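Local coordinates for SufC protein (PDB 2D2E), which binds and probably hydrolyses ATP as an atypical cytoplasmic ABC-ATPase of the Suf system, which is thought to assemble iron-sulfur clusters, at residues V115-F118 and W119-K123; L129-D132 and E133-S137; A231-L234 and E235-Y239. All coordinates share one frame; numbering follows the deposited sequence. Where two conformers were deposited one is given.

Contact 1 of 3, residues V115-F118 and W119-K123; sequences VAEF and WTKVK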
# COMPACT_ATOMS: atom_id res chain seq x y z
N VAL A 115 -21.34 -13.13 13.10
CA VAL A 115 -20.23 -14.04 13.41
C VAL A 115 -19.92 -15.00 12.26
O VAL A 115 -18.77 -15.31 12.02
CB VAL A 115 -20.50 -14.89 14.69
CG1 VAL A 115 -20.46 -14.00 15.94
CG2 VAL A 115 -21.84 -15.59 14.58
N ALA A 116 -20.94 -15.47 11.55
CA ALA A 116 -20.70 -16.42 10.47
C ALA A 116 -19.89 -15.82 9.32
O ALA A 116 -18.90 -16.40 8.86
CB ALA A 116 -22.02 -16.99 9.95
N GLU A 117 -20.32 -14.65 8.85
CA GLU A 117 -19.61 -14.00 7.76
C GLU A 117 -18.21 -13.63 8.21
O GLU A 117 -17.22 -13.84 7.49
CB GLU A 117 -20.35 -12.72 7.34
CG GLU A 117 -19.68 -12.00 6.17
CD GLU A 117 -20.34 -10.67 5.81
OE1 GLU A 117 -21.39 -10.35 6.39
OE2 GLU A 117 -19.80 -9.94 4.95
N PHE A 118 -18.11 -13.08 9.42
CA PHE A 118 -16.82 -12.66 9.93
C PHE A 118 -15.85 -13.83 10.00
O PHE A 118 -14.76 -13.78 9.44
CB PHE A 118 -16.94 -12.05 11.33
CG PHE A 118 -15.61 -11.74 11.96
CD1 PHE A 118 -14.88 -10.65 11.52
CD2 PHE A 118 -15.10 -12.53 12.98
CE1 PHE A 118 -13.64 -10.34 12.09
CE2 PHE A 118 -13.86 -12.24 13.56
CZ PHE A 118 -13.13 -11.13 13.11
N TRP A 119 -16.25 -14.90 10.68
CA TRP A 119 -15.32 -16.02 10.82
C TRP A 119 -15.03 -16.77 9.53
O TRP A 119 -13.94 -17.33 9.37
CB TRP A 119 -15.78 -16.98 11.92
CG TRP A 119 -15.49 -16.43 13.30
CD1 TRP A 119 -16.39 -15.89 14.18
CD2 TRP A 119 -14.21 -16.32 13.90
NE1 TRP A 119 -15.73 -15.45 15.31
CE2 TRP A 119 -14.39 -15.70 15.16
CE3 TRP A 119 -12.91 -16.68 13.51
CZ2 TRP A 119 -13.32 -15.44 16.03
CZ3 TRP A 119 -11.86 -16.42 14.37
CH2 TRP A 119 -12.07 -15.81 15.62
N THR A 120 -15.98 -16.78 8.61
CA THR A 120 -15.75 -17.47 7.35
C THR A 120 -14.66 -16.72 6.59
O THR A 120 -13.73 -17.33 6.04
CB THR A 120 -17.05 -17.55 6.54
OG1 THR A 120 -17.96 -18.42 7.24
CG2 THR A 120 -16.80 -18.11 5.15
N LYS A 121 -14.75 -15.39 6.59
CA LYS A 121 -13.75 -14.56 5.90
C LYS A 121 -12.40 -14.60 6.59
O LYS A 121 -11.34 -14.65 5.92
CB LYS A 121 -14.27 -13.12 5.81
CG LYS A 121 -15.38 -12.98 4.78
CD LYS A 121 -15.88 -11.55 4.69
CE LYS A 121 -16.89 -11.40 3.57
NZ LYS A 121 -17.43 -10.02 3.54
N VAL A 122 -12.41 -14.58 7.92
CA VAL A 122 -11.18 -14.65 8.69
C VAL A 122 -10.50 -15.99 8.45
O VAL A 122 -9.29 -16.04 8.24
CB VAL A 122 -11.44 -14.48 10.21
CG1 VAL A 122 -10.29 -15.05 11.00
CG2 VAL A 122 -11.61 -13.00 10.55
N LYS A 123 -11.28 -17.07 8.49
CA LYS A 123 -10.69 -18.38 8.28
C LYS A 123 -10.03 -18.48 6.91
O LYS A 123 -8.93 -19.03 6.79
CB LYS A 123 -11.74 -19.49 8.47
CG LYS A 123 -12.12 -19.67 9.94
CD LYS A 123 -13.18 -20.74 10.16
CE LYS A 123 -13.40 -21.02 11.65
NZ LYS A 123 -12.37 -21.92 12.27
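Phe118 presents its edge to the face of Trp119 in a T-shaped pair. The phenyl and the five-membered ring of the indole stand at 80°, with centroids 5.0 Å apart, and Phe118 CE2 lies over the centre of the indole. A chi1 of 174° turns the phenyl away from the Phe118 amide nitrogen and puts it where the indole meets its edge and Val122 CG2 covers one face. That methyl, the branch beside the Val122 backbone N, lies 3.7 Å from the phenyl centroid, a CH-pi contact. A leucine in place of Trp119 would probably leave the Phe118 edge without an aromatic face to meet. On another side of the helix Glu117 and Lys121 run alongside each other, both extended, and Glu117 OE2 forms a salt bridge with Lys121 NZ at 2.8 Å through its anti lone pair; Arg111 NH1 pairs with OE1. Ala116 O is gripped twice, by Thr120 N at 3.0 Å and by Thr120 OG1 at 2.8 Å, from opposite faces of its carbonyl plane. Except for the aromatic pair of sequence neighbours, these are i to i+4 pairings in the first turns of helix 115-129. Helix 97-109 packs against this start, Leu101 and Arg102 meeting Phe118, while Leu136 from the loop after helix 115-129 touches Trp119 and Val122.

Contact 2 of 3, residues L129-D132 and E133-S137; sequences LDWD and ESYLS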
# COMPACT_ATOMS: atom_id res chain seq x y z
N LEU A 129 -2.70 -17.09 4.39
CA LEU A 129 -1.48 -16.62 5.05
C LEU A 129 -0.78 -17.74 5.81
O LEU A 129 0.34 -17.57 6.29
CB LEU A 129 -1.82 -15.52 6.04
CG LEU A 129 -2.39 -14.24 5.45
CD1 LEU A 129 -2.86 -13.31 6.57
CD2 LEU A 129 -1.31 -13.57 4.59
N ASP A 130 -1.44 -18.89 5.92
CA ASP A 130 -0.92 -20.03 6.67
C ASP A 130 -0.60 -19.58 8.10
O ASP A 130 0.49 -19.85 8.62
CB ASP A 130 0.35 -20.59 6.01
CG ASP A 130 0.84 -21.86 6.71
OD1 ASP A 130 2.05 -22.16 6.62
OD2 ASP A 130 0.02 -22.56 7.34
N TRP A 131 -1.56 -18.88 8.72
CA TRP A 131 -1.42 -18.39 10.11
C TRP A 131 -2.42 -19.14 10.99
O TRP A 131 -3.47 -19.58 10.52
CB TRP A 131 -1.73 -16.89 10.20
CG TRP A 131 -0.66 -16.00 9.64
CD1 TRP A 131 0.48 -16.39 9.00
CD2 TRP A 131 -0.68 -14.57 9.60
NE1 TRP A 131 1.18 -15.29 8.57
CE2 TRP A 131 0.50 -14.15 8.93
CE3 TRP A 131 -1.56 -13.59 10.07
CZ2 TRP A 131 0.80 -12.81 8.70
CZ3 TRP A 131 -1.25 -12.24 9.85
CH2 TRP A 131 -0.08 -11.87 9.17
N ASP A 132 -2.10 -19.27 12.28
CA ASP A 132 -2.97 -19.99 13.22
C ASP A 132 -4.06 -19.09 13.78
O ASP A 132 -3.82 -17.93 14.08
CB ASP A 132 -2.16 -20.56 14.39
CG ASP A 132 -3.02 -21.37 15.37
OD1 ASP A 132 -3.85 -20.78 16.08
OD2 ASP A 132 -2.87 -22.61 15.41
N GLU A 133 -5.27 -19.64 13.91
CA GLU A 133 -6.40 -18.88 14.43
C GLU A 133 -6.14 -18.28 15.82
O GLU A 133 -6.77 -17.30 16.19
CB GLU A 133 -7.64 -19.78 14.46
CG GLU A 133 -8.95 -19.01 14.39
CD GLU A 133 -10.14 -19.89 14.04
OE1 GLU A 133 -10.12 -20.51 12.95
OE2 GLU A 133 -11.08 -19.97 14.85
N SER A 134 -5.22 -18.86 16.58
CA SER A 134 -4.88 -18.36 17.91
C SER A 134 -4.36 -16.91 17.87
O SER A 134 -4.46 -16.18 18.85
CB SER A 134 -3.82 -19.26 18.57
OG SER A 134 -2.63 -19.31 17.81
N TYR A 135 -3.82 -16.50 16.72
CA TYR A 135 -3.32 -15.14 16.55
C TYR A 135 -4.40 -14.08 16.82
O TYR A 135 -4.11 -13.01 17.36
CB TYR A 135 -2.78 -14.97 15.12
CG TYR A 135 -2.47 -13.54 14.74
CD1 TYR A 135 -1.34 -12.89 15.24
CD2 TYR A 135 -3.34 -12.82 13.91
CE1 TYR A 135 -1.08 -11.55 14.91
CE2 TYR A 135 -3.09 -11.50 13.61
CZ TYR A 135 -1.98 -10.87 14.09
OH TYR A 135 -1.77 -9.56 13.71
N LEU A 136 -5.63 -14.39 16.44
CA LEU A 136 -6.76 -13.48 16.62
C LEU A 136 -7.08 -13.17 18.08
O LEU A 136 -7.81 -12.22 18.36
CB LEU A 136 -8.00 -14.06 15.93
CG LEU A 136 -8.08 -13.95 14.40
CD1 LEU A 136 -6.76 -14.26 13.75
CD2 LEU A 136 -9.16 -14.89 13.93
N SER A 137 -6.54 -13.98 18.99
CA SER A 137 -6.78 -13.78 20.41
C SER A 137 -5.76 -12.84 21.05
O SER A 137 -5.88 -12.49 22.22
CB SER A 137 -6.79 -15.12 21.16
OG SER A 137 -7.95 -15.88 20.82
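Asp132 reaches forward to Ser134, two residues on, and its carboxylate folds over the start of the 3-10 turn. CB lies 3.3 Å from Glu133 N, the first backbone nitrogen of the turn. The chi1 of -178° carries the Asp132 carboxylate over the following peptides, where CG comes within 3.2 Å of Ser134 OG. OD1 then meets one residue twice: Ser134 OG bonds to it at 2.6 Å, the hydroxyl arriving from 60° above the carboxylate plane, and Ser134 N lies at 2.4 Å, too short for the distance to be trusted. With that reservation, the pairing of OD1 with the nitrogen two residues on is consistent with an Asx turn at the entry to 3-10 segment 133-137. Just before it a Schellman motif, with Asp130 as its positive-phi residue, closes helix 115-129. The main chain adds a further link, Tyr135 N to Asp132 O at 3.0 Å. Next to this turn the edge of Trp131 is turned to the face of Tyr135, their planes at 63° and centroids 5.5 Å apart, and Arg151 of helix 148-160 makes cation-pi contacts with both rings. Glu133 sends its carboxylate back to helix 115-129, where OE1 forms a salt bridge with Lys123.

Contact 3 of 3, residues A231-L234 and E235-Y239; sequences ALEL and EAKGY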
# COMPACT_ATOMS: atom_id res chain seq x y z
N ALA A 231 15.27 -2.77 -10.59
CA ALA A 231 15.45 -2.67 -9.14
C ALA A 231 16.76 -3.34 -8.74
O ALA A 231 17.46 -2.88 -7.85
CB ALA A 231 14.28 -3.34 -8.41
N LEU A 232 17.08 -4.45 -9.40
CA LEU A 232 18.32 -5.17 -9.09
C LEU A 232 19.55 -4.32 -9.38
O LEU A 232 20.47 -4.24 -8.56
CB LEU A 232 18.38 -6.47 -9.90
CG LEU A 232 17.29 -7.48 -9.50
CD1 LEU A 232 17.07 -8.52 -10.60
CD2 LEU A 232 17.70 -8.14 -8.20
N GLU A 233 19.56 -3.68 -10.54
CA GLU A 233 20.72 -2.87 -10.90
C GLU A 233 20.83 -1.67 -9.97
O GLU A 233 21.92 -1.28 -9.59
CB GLU A 233 20.65 -2.44 -12.36
CG GLU A 233 21.99 -1.86 -12.83
CD GLU A 233 22.16 -1.84 -14.34
OE1 GLU A 233 23.31 -1.61 -14.78
OE2 GLU A 233 21.17 -2.04 -15.07
N LEU A 234 19.69 -1.09 -9.57
CA LEU A 234 19.70 0.03 -8.63
C LEU A 234 20.29 -0.41 -7.30
O LEU A 234 21.03 0.34 -6.67
CB LEU A 234 18.28 0.54 -8.37
CG LEU A 234 17.80 1.77 -9.12
CD1 LEU A 234 16.33 2.00 -8.77
CD2 LEU A 234 18.63 2.98 -8.73
N GLU A 235 19.96 -1.62 -6.85
CA GLU A 235 20.50 -2.07 -5.59
C GLU A 235 22.02 -2.28 -5.70
O GLU A 235 22.77 -1.94 -4.79
CB GLU A 235 19.81 -3.36 -5.15
CG GLU A 235 20.02 -3.69 -3.68
CD GLU A 235 19.59 -2.57 -2.73
OE1 GLU A 235 18.62 -1.78 -3.01
OE2 GLU A 235 20.20 -2.48 -1.65
N ALA A 236 22.47 -2.83 -6.82
CA ALA A 236 23.90 -3.06 -7.00
C ALA A 236 24.71 -1.77 -7.14
O ALA A 236 25.77 -1.62 -6.52
CB ALA A 236 24.13 -3.96 -8.24
N LYS A 237 24.21 -0.84 -7.95
CA LYS A 237 24.93 0.40 -8.22
C LYS A 237 24.59 1.65 -7.45
O LYS A 237 25.43 2.55 -7.33
CB LYS A 237 24.85 0.72 -9.71
CG LYS A 237 25.61 -0.27 -10.57
CD LYS A 237 25.37 -0.00 -12.06
CE LYS A 237 26.15 -0.97 -12.93
NZ LYS A 237 25.77 -0.81 -14.37
N GLY A 238 23.36 1.74 -6.94
CA GLY A 238 22.97 2.92 -6.19
C GLY A 238 22.16 3.94 -6.97
O GLY A 238 22.14 3.96 -8.21
N TYR A 239 21.47 4.82 -6.25
CA TYR A 239 20.64 5.80 -6.94
C TYR A 239 21.42 6.82 -7.76
O TYR A 239 20.93 7.27 -8.80
CB TYR A 239 19.72 6.50 -5.94
CG TYR A 239 18.57 5.62 -5.50
CD1 TYR A 239 18.57 4.99 -4.26
CD2 TYR A 239 17.46 5.44 -6.33
CE1 TYR A 239 17.49 4.19 -3.85
CE2 TYR A 239 16.38 4.65 -5.95
CZ TYR A 239 16.40 4.03 -4.70
OH TYR A 239 15.32 3.27 -4.31
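A chi1 of -167° swings Glu233 CG to the far side from its amide nitrogen, while Lys237 CG lies beside its own (chi1 -68°), and these two torsions bring the extended chains together one turn apart on helix 228-237. Glu233 OE1 forms a salt bridge with Lys237 NZ at 2.6 Å through its anti lone pair, and Lys237 CD passes 3.9 Å from Glu233 CG. Lys237 also makes a cation-pi contact with Trp241. In the main chain Lys237 N bonds to Glu233 O at 2.9 Å. The helix ends at Gly238, whose N still reaches Leu234 O at 2.7 Å; its positive phi of 100° would jam a side chain against the preceding carbonyl oxygen, and it serves as N-cap of the next helix, 239-244. Across this break Leu234 and Tyr239 meet at about a right angle, Leu234 CD2 coming 3.6 Å from Tyr239 CD2. Val216 of strand 213-218 touches both side chains. The Tyr239 ring meets Pro37, in the loop leading to the ADP-binding residues Gly39, Gly41, Lys42, Ser43 and Thr44. A carbonyl oxygen has no proton to give, so the Tyr239 hydroxyl donates to His201 O and accepts from Gly36 N, which probably fixes its rotation beside that loop.

The three contacts follow one another along the chain, and all belong to the ABC ATPase. Contacts 1 and 2, with centres 13 Å apart, occupy the start of helix 115-129 and the loop after its end. They touch directly: the salt bridge from Lys123 NZ to Glu133 OE1, 2.7 Å long, ties the loop back to the helix beside helices 97-109 and 148-160. Contact 3 sits about 43 Å, centre to centre, from contact 1 and about 37 Å from contact 2. It lies across the chain's centre from contact 1, where helix 228-237 gives way to helix 239-244 against the mixed sheet. Contacts 1 and 2 thus lie in a helical region far from the ADP-binding residues, whereas contact 3 borders the nucleotide-binding loop.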